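Local coordinates for Lmo2445 protein (Listeria monocytogenes EGD-e, PDB 5HZL) that is of unknown function but is a secreted, calcium-binding, internalin-like protein built round leucine-rich repeats, at residues Thr114-Leu124 with Phe134-Met144. Residues are numbered along the deposited sequence; the frame is centred on the assembly and turned at random.
Sequences TVFPDANYPNL and FGFNIPKFVGM
F116 holds CG anti to its backbone N (chi1 -179°), which carries the ring in toward 134-144, while M144, a selenomethionine, sets CG anti to its carbonyl carbon (chi1 -70°) and brings SE back to meet it. SE reaches the ring edge near its plane, 3.4 Å from F116 CE2, in a Met-aromatic contact. The slender, flexible chain suits this place, for it also runs alongside L124, whose CD2 lies 3.5 Å from M144 SE, and passes the edge of the Y121 ring with its CG. F141 comes obliquely against F116, the ring planes at 50°, and P139 CB lies over one face of the F141 ring, toward its rim. F134 closes the other end of this apolar row, CE1 lying 3.8 Å from F116 CB. The two segments are equivalent connections in neighbouring turns of a leucine-rich-repeat solenoid, leading on to strands 126-128 and 149-151 of the parallel sheet, respectively; the row of buried rings fills the inside of the coil, and I106 of strand 105-107, in the same sheet, touches both F116 and L124. Outside it, polar groups join the turns. N137 suits this solvent-facing place because its amide can reach a backbone carbonyl: ND2 gives a hydrogen bond to T114 O (3.1 Å), which lies close to the amide plane of N137, whereas ND2 approaches from above the plane of the T114 carbonyl. D118 OD1 receives a weak bond from V142 N. Glycine fits at G143, where phi is positive and CA lies close against A119 O; there the chains approach closely enough for Y121 N to bond G143 O at 3.1 Å.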
ATOM      1  N   THR A 114      -1.270   1.551  -7.949  1.00 35.21           N
ATOM      2  CA  THR A 114      -0.248   2.506  -7.563  1.00 35.75           C
ATOM      3  C   THR A 114      -0.816   3.612  -6.690  1.00 37.33           C
ATOM      4  O   THR A 114      -0.053   4.280  -5.996  1.00 39.42           O
ATOM      5  CB  THR A 114       0.418   3.141  -8.802  1.00 36.22           C
ATOM      6  OG1 THR A 114      -0.556   3.864  -9.586  1.00 36.75           O
ATOM      7  CG2 THR A 114       1.087   2.057  -9.651  1.00 35.48           C
ATOM      8  N   VAL A 115      -2.134   3.823  -6.735  1.00 38.31           N
ATOM      9  CA  VAL A 115      -2.800   4.862  -5.931  1.00 39.47           C
ATOM     10  C   VAL A 115      -4.179   4.378  -5.544  1.00 40.60           C
ATOM     11  O   VAL A 115      -4.971   3.994  -6.420  1.00 41.13           O
ATOM     12  CB  VAL A 115      -3.029   6.180  -6.727  1.00 40.73           C
ATOM     13  CG1 VAL A 115      -3.860   7.194  -5.935  1.00 40.69           C
ATOM     14  CG2 VAL A 115      -1.712   6.796  -7.157  1.00 41.57           C
ATOM     15  N   PHE A 116      -4.464   4.420  -4.244  1.00 41.21           N
ATOM     16  CA  PHE A 116      -5.766   4.049  -3.710  1.00 41.79           C
ATOM     17  C   PHE A 116      -6.292   5.372  -3.150  1.00 42.39           C
ATOM     18  O   PHE A 116      -5.942   5.746  -2.040  1.00 41.33           O
ATOM     19  CB  PHE A 116      -5.619   2.965  -2.650  1.00 42.51           C
ATOM     20  CG  PHE A 116      -6.923   2.525  -2.070  1.00 44.15           C
ATOM     21  CD1 PHE A 116      -7.721   1.589  -2.739  1.00 44.32           C
ATOM     22  CD2 PHE A 116      -7.368   3.050  -0.864  1.00 44.72           C
ATOM     23  CE1 PHE A 116      -8.940   1.190  -2.204  1.00 45.11           C
ATOM     24  CE2 PHE A 116      -8.579   2.653  -0.328  1.00 45.78           C
ATOM     25  CZ  PHE A 116      -9.370   1.724  -0.997  1.00 45.90           C
ATOM     26  N   PRO A 117      -7.158   6.076  -3.909  1.00 44.93           N
ATOM     27  CA  PRO A 117      -7.621   7.402  -3.470  1.00 46.80           C
ATOM     28  C   PRO A 117      -8.594   7.441  -2.298  1.00 47.55           C
ATOM     29  O   PRO A 117      -9.231   6.430  -1.951  1.00 46.83           O
ATOM     30  CB  PRO A 117      -8.336   7.944  -4.716  1.00 47.19           C
ATOM     31  CG  PRO A 117      -8.953   6.721  -5.312  1.00 46.32           C
ATOM     32  CD  PRO A 117      -7.987   5.579  -5.030  1.00 44.87           C
ATOM     33  N   ASP A 118      -8.667   8.629  -1.705  1.00 48.26           N
ATOM     34  CA  ASP A 118      -9.570   8.904  -0.611  1.00 49.36           C
ATOM     35  C   ASP A 118     -10.935   8.886  -1.304  1.00 49.82           C
ATOM     36  O   ASP A 118     -11.141   9.535  -2.340  1.00 48.54           O
ATOM     37  CB  ASP A 118      -9.247  10.249   0.059  1.00 51.15           C
ATOM     38  CG  ASP A 118      -7.870  10.252   0.785  1.00 51.95           C
ATOM     39  OD1 ASP A 118      -7.371   9.181   1.229  1.00 50.05           O
ATOM     40  OD2 ASP A 118      -7.291  11.351   0.940  1.00 54.05           O
ATOM     41  N   ALA A 119     -11.843   8.103  -0.740  1.00 49.77           N
ATOM     42  CA  ALA A 119     -13.161   7.922  -1.314  1.00 50.40           C
ATOM     43  C   ALA A 119     -14.179   7.671  -0.230  1.00 51.44           C
ATOM     44  O   ALA A 119     -13.884   7.051   0.793  1.00 52.00           O
ATOM     45  CB  ALA A 119     -13.127   6.748  -2.276  1.00 49.79           C
ATOM     46  N   ASN A 120     -15.391   8.128  -0.493  1.00 52.27           N
ATOM     47  CA  ASN A 120     -16.479   8.018   0.448  1.00 53.52           C
ATOM     48  C   ASN A 120     -17.178   6.654   0.464  1.00 50.87           C
ATOM     49  O   ASN A 120     -18.122   6.438  -0.272  1.00 51.34           O
ATOM     50  CB  ASN A 120     -17.480   9.144   0.127  1.00 57.02           C
ATOM     51  CG  ASN A 120     -18.612   9.234   1.127  1.00 59.73           C
ATOM     52  OD1 ASN A 120     -18.486   8.827   2.291  1.00 62.63           O
ATOM     53  ND2 ASN A 120     -19.723   9.789   0.685  1.00 61.28           N
ATOM     54  N   TYR A 121     -16.704   5.745   1.310  1.00 49.30           N
ATOM     55  CA  TYR A 121     -17.304   4.409   1.468  1.00 48.64           C
ATOM     56  C   TYR A 121     -17.651   4.237   2.959  1.00 48.61           C
ATOM     57  O   TYR A 121     -16.863   3.716   3.740  1.00 47.07           O
ATOM     58  CB  TYR A 121     -16.386   3.268   1.013  1.00 46.55           C
ATOM     59  CG  TYR A 121     -15.897   3.281  -0.407  1.00 45.28           C
ATOM     60  CD1 TYR A 121     -16.704   2.878  -1.455  1.00 46.39           C
ATOM     61  CD2 TYR A 121     -14.590   3.629  -0.698  1.00 45.21           C
ATOM     62  CE1 TYR A 121     -16.229   2.864  -2.766  1.00 46.08           C
ATOM     63  CE2 TYR A 121     -14.107   3.612  -1.994  1.00 44.90           C
ATOM     64  CZ  TYR A 121     -14.925   3.228  -3.023  1.00 45.34           C
ATOM     65  OH  TYR A 121     -14.406   3.218  -4.293  1.00 47.80           O
ATOM     66  N   PRO A 122     -18.840   4.688   3.357  1.00 51.46           N
ATOM     67  CA  PRO A 122     -19.270   4.596   4.758  1.00 53.50           C
ATOM     68  C   PRO A 122     -19.253   3.195   5.361  1.00 54.23           C
ATOM     69  O   PRO A 122     -18.836   3.024   6.508  1.00 56.60           O
ATOM     70  CB  PRO A 122     -20.727   5.088   4.711  1.00 54.86           C
ATOM     71  CG  PRO A 122     -20.831   5.901   3.478  1.00 54.44           C
ATOM     72  CD  PRO A 122     -19.880   5.289   2.498  1.00 52.40           C
ATOM     73  N   ASN A 123     -19.698   2.217   4.579  1.00 53.88           N
ATOM     74  CA  ASN A 123     -19.807   0.831   5.017  1.00 53.18           C
ATOM     75  C   ASN A 123     -18.570  -0.027   4.822  1.00 51.78           C
ATOM     76  O   ASN A 123     -18.596  -1.210   5.157  1.00 51.53           O
ATOM     77  CB  ASN A 123     -20.973   0.189   4.271  1.00 53.56           C
ATOM     78  CG  ASN A 123     -22.277   0.938   4.465  1.00 55.88           C
ATOM     79  OD1 ASN A 123     -22.417   1.747   5.374  1.00 58.26           O
ATOM     80  ND2 ASN A 123     -23.240   0.661   3.613  1.00 56.96           N
ATOM     81  N   LEU A 124     -17.492   0.550   4.300  1.00 50.89           N
ATOM     82  CA  LEU A 124     -16.278  -0.220   4.063  1.00 49.79           C
ATOM     83  C   LEU A 124     -15.723  -0.724   5.403  1.00 50.30           C
ATOM     84  O   LEU A 124     -15.457   0.054   6.317  1.00 53.01           O
ATOM     85  CB  LEU A 124     -15.235   0.590   3.273  1.00 48.21           C
ATOM     86  CG  LEU A 124     -14.065  -0.223   2.702  1.00 46.63           C
ATOM     87  CD1 LEU A 124     -14.564  -1.266   1.714  1.00 45.69           C
ATOM     88  CD2 LEU A 124     -13.052   0.679   2.020  1.00 46.47           C
ATOM     89  N   PHE A 134       2.381   0.752  -4.456  1.00 36.34           N
ATOM     90  CA  PHE A 134       2.150   2.154  -4.117  1.00 37.12           C
ATOM     91  C   PHE A 134       3.322   3.102  -4.226  1.00 37.75           C
ATOM     92  O   PHE A 134       3.108   4.277  -4.509  1.00 38.39           O
ATOM     93  CB  PHE A 134       1.562   2.272  -2.714  1.00 37.20           C
ATOM     94  CG  PHE A 134       0.240   1.610  -2.575  1.00 37.11           C
ATOM     95  CD1 PHE A 134      -0.878   2.178  -3.149  1.00 37.67           C
ATOM     96  CD2 PHE A 134       0.108   0.417  -1.879  1.00 37.18           C
ATOM     97  CE1 PHE A 134      -2.112   1.566  -3.036  1.00 38.40           C
ATOM     98  CE2 PHE A 134      -1.120  -0.199  -1.755  1.00 37.01           C
ATOM     99  CZ  PHE A 134      -2.232   0.371  -2.338  1.00 38.13           C
ATOM    100  N   GLY A 135       4.542   2.603  -4.022  1.00 38.82           N
ATOM    101  CA  GLY A 135       5.730   3.444  -4.059  1.00 39.45           C
ATOM    102  C   GLY A 135       5.531   4.438  -2.933  1.00 41.46           C
ATOM    103  O   GLY A 135       5.179   4.047  -1.808  1.00 40.60           O
ATOM    104  N   PHE A 136       5.691   5.726  -3.230  1.00 44.10           N
ATOM    105  CA  PHE A 136       5.507   6.771  -2.201  1.00 46.20           C
ATOM    106  C   PHE A 136       4.061   7.213  -1.948  1.00 46.31           C
ATOM    107  O   PHE A 136       3.825   8.044  -1.064  1.00 48.92           O
ATOM    108  CB  PHE A 136       6.388   7.985  -2.496  1.00 47.88           C
ATOM    109  CG  PHE A 136       7.857   7.674  -2.470  1.00 48.09           C
ATOM    110  CD1 PHE A 136       8.506   7.469  -1.257  1.00 48.48           C
ATOM    111  CD2 PHE A 136       8.594   7.603  -3.642  1.00 48.30           C
ATOM    112  CE1 PHE A 136       9.862   7.180  -1.218  1.00 49.38           C
ATOM    113  CE2 PHE A 136       9.952   7.319  -3.610  1.00 48.94           C
ATOM    114  CZ  PHE A 136      10.588   7.104  -2.399  1.00 49.12           C
ATOM    115  N   ASN A 137       3.101   6.652  -2.686  1.00 44.71           N
ATOM    116  CA  ASN A 137       1.686   7.000  -2.523  1.00 44.27           C
ATOM    117  C   ASN A 137       0.998   6.249  -1.382  1.00 44.05           C
ATOM    118  O   ASN A 137       0.168   5.371  -1.605  1.00 43.91           O
ATOM    119  CB  ASN A 137       0.942   6.741  -3.830  1.00 43.71           C
ATOM    120  CG  ASN A 137       1.464   7.571  -4.966  1.00 42.69           C
ATOM    121  OD1 ASN A 137       1.771   8.740  -4.804  1.00 43.52           O
ATOM    122  ND2 ASN A 137       1.541   6.978  -6.130  1.00 42.68           N
ATOM    123  N   ILE A 138       1.342   6.623  -0.156  1.00 45.26           N
ATOM    124  CA  ILE A 138       0.764   6.013   1.034  1.00 45.13           C
ATOM    125  C   ILE A 138      -0.686   6.503   1.177  1.00 45.28           C
ATOM    126  O   ILE A 138      -0.906   7.709   1.238  1.00 44.65           O
ATOM    127  CB  ILE A 138       1.510   6.464   2.309  1.00 46.92           C
ATOM    128  CG1 ILE A 138       3.039   6.367   2.158  1.00 46.84           C
ATOM    129  CG2 ILE A 138       0.992   5.711   3.532  1.00 47.59           C
ATOM    130  CD1 ILE A 138       3.566   4.993   1.851  1.00 46.89           C
ATOM    131  N   PRO A 139      -1.679   5.581   1.211  1.00 45.41           N
ATOM    132  CA  PRO A 139      -3.053   6.036   1.364  1.00 45.07           C
ATOM    133  C   PRO A 139      -3.429   6.334   2.823  1.00 46.33           C
ATOM    134  O   PRO A 139      -2.969   5.650   3.730  1.00 44.61           O
ATOM    135  CB  PRO A 139      -3.867   4.856   0.822  1.00 44.30           C
ATOM    136  CG  PRO A 139      -3.039   3.659   1.096  1.00 43.53           C
ATOM    137  CD  PRO A 139      -1.615   4.120   0.971  1.00 44.50           C
ATOM    138  N   LYS A 140      -4.268   7.354   3.019  1.00 49.43           N
ATOM    139  CA  LYS A 140      -4.763   7.773   4.341  1.00 51.73           C
ATOM    140  C   LYS A 140      -6.175   7.252   4.662  1.00 49.87           C
ATOM    141  O   LYS A 140      -6.619   7.329   5.804  1.00 50.68           O
ATOM    142  CB  LYS A 140      -4.745   9.304   4.455  1.00 55.40           C
ATOM    143  CG  LYS A 140      -3.353   9.923   4.448  1.00 58.06           C
ATOM    144  CD  LYS A 140      -3.390  11.461   4.403  1.00 63.79           C
ATOM    145  CE  LYS A 140      -4.003  12.160   5.624  1.00 66.00           C
ATOM    146  NZ  LYS A 140      -3.233  11.890   6.877  1.00 67.23           N
ATOM    147  N   PHE A 141      -6.870   6.740   3.654  1.00 48.32           N
ATOM    148  CA  PHE A 141      -8.230   6.197   3.804  1.00 48.19           C
ATOM    149  C   PHE A 141      -9.271   7.224   4.284  1.00 50.51           C
ATOM    150  O   PHE A 141     -10.109   6.915   5.140  1.00 54.45           O
ATOM    151  CB  PHE A 141      -8.225   4.946   4.695  1.00 46.52           C
ATOM    152  CG  PHE A 141      -7.250   3.909   4.248  1.00 45.39           C
ATOM    153  CD1 PHE A 141      -7.570   3.035   3.213  1.00 44.78           C
ATOM    154  CD2 PHE A 141      -6.002   3.811   4.845  1.00 45.39           C
ATOM    155  CE1 PHE A 141      -6.666   2.079   2.783  1.00 43.93           C
ATOM    156  CE2 PHE A 141      -5.091   2.856   4.423  1.00 44.68           C
ATOM    157  CZ  PHE A 141      -5.424   1.986   3.390  1.00 44.54           C
ATOM    158  N   VAL A 142      -9.213   8.448   3.754  1.00 50.17           N
ATOM    159  CA  VAL A 142     -10.193   9.477   4.123  1.00 52.45           C
ATOM    160  C   VAL A 142     -11.476   9.081   3.388  1.00 52.20           C
ATOM    161  O   VAL A 142     -11.453   8.810   2.184  1.00 50.79           O
ATOM    162  CB  VAL A 142      -9.752  10.935   3.807  1.00 53.97           C
ATOM    163  CG1 VAL A 142     -10.871  11.924   4.131  1.00 55.38           C
ATOM    164  CG2 VAL A 142      -8.489  11.303   4.584  1.00 53.78           C
ATOM    165  N   GLY A 143     -12.573   9.045   4.143  1.00 53.30           N
ATOM    166  CA  GLY A 143     -13.884   8.624   3.650  1.00 53.50           C
ATOM    167  C   GLY A 143     -14.212   7.182   4.059  1.00 52.58           C
ATOM    168  O   GLY A 143     -15.355   6.752   3.916  1.00 53.35           O
HETATM  169  N   MSE A 144     -13.218   6.454   4.590  1.00 51.63           N
HETATM  170  CA  MSE A 144     -13.356   5.053   5.013  1.00 50.95           C
HETATM  171  C   MSE A 144     -13.125   4.911   6.505  1.00 51.69           C
HETATM  172  O   MSE A 144     -12.480   3.974   6.969  1.00 51.93           O
HETATM  173  CB  MSE A 144     -12.320   4.283   4.186  1.00 49.37           C
HETATM  174  CG  MSE A 144     -12.744   4.243   2.720  1.00 49.91           C
HETATM  175 SE   MSE A 144     -11.298   3.636   1.537  1.00 49.83          SE
HETATM  176  CE  MSE A 144     -10.611   5.365   0.902  1.00 50.17           C
TER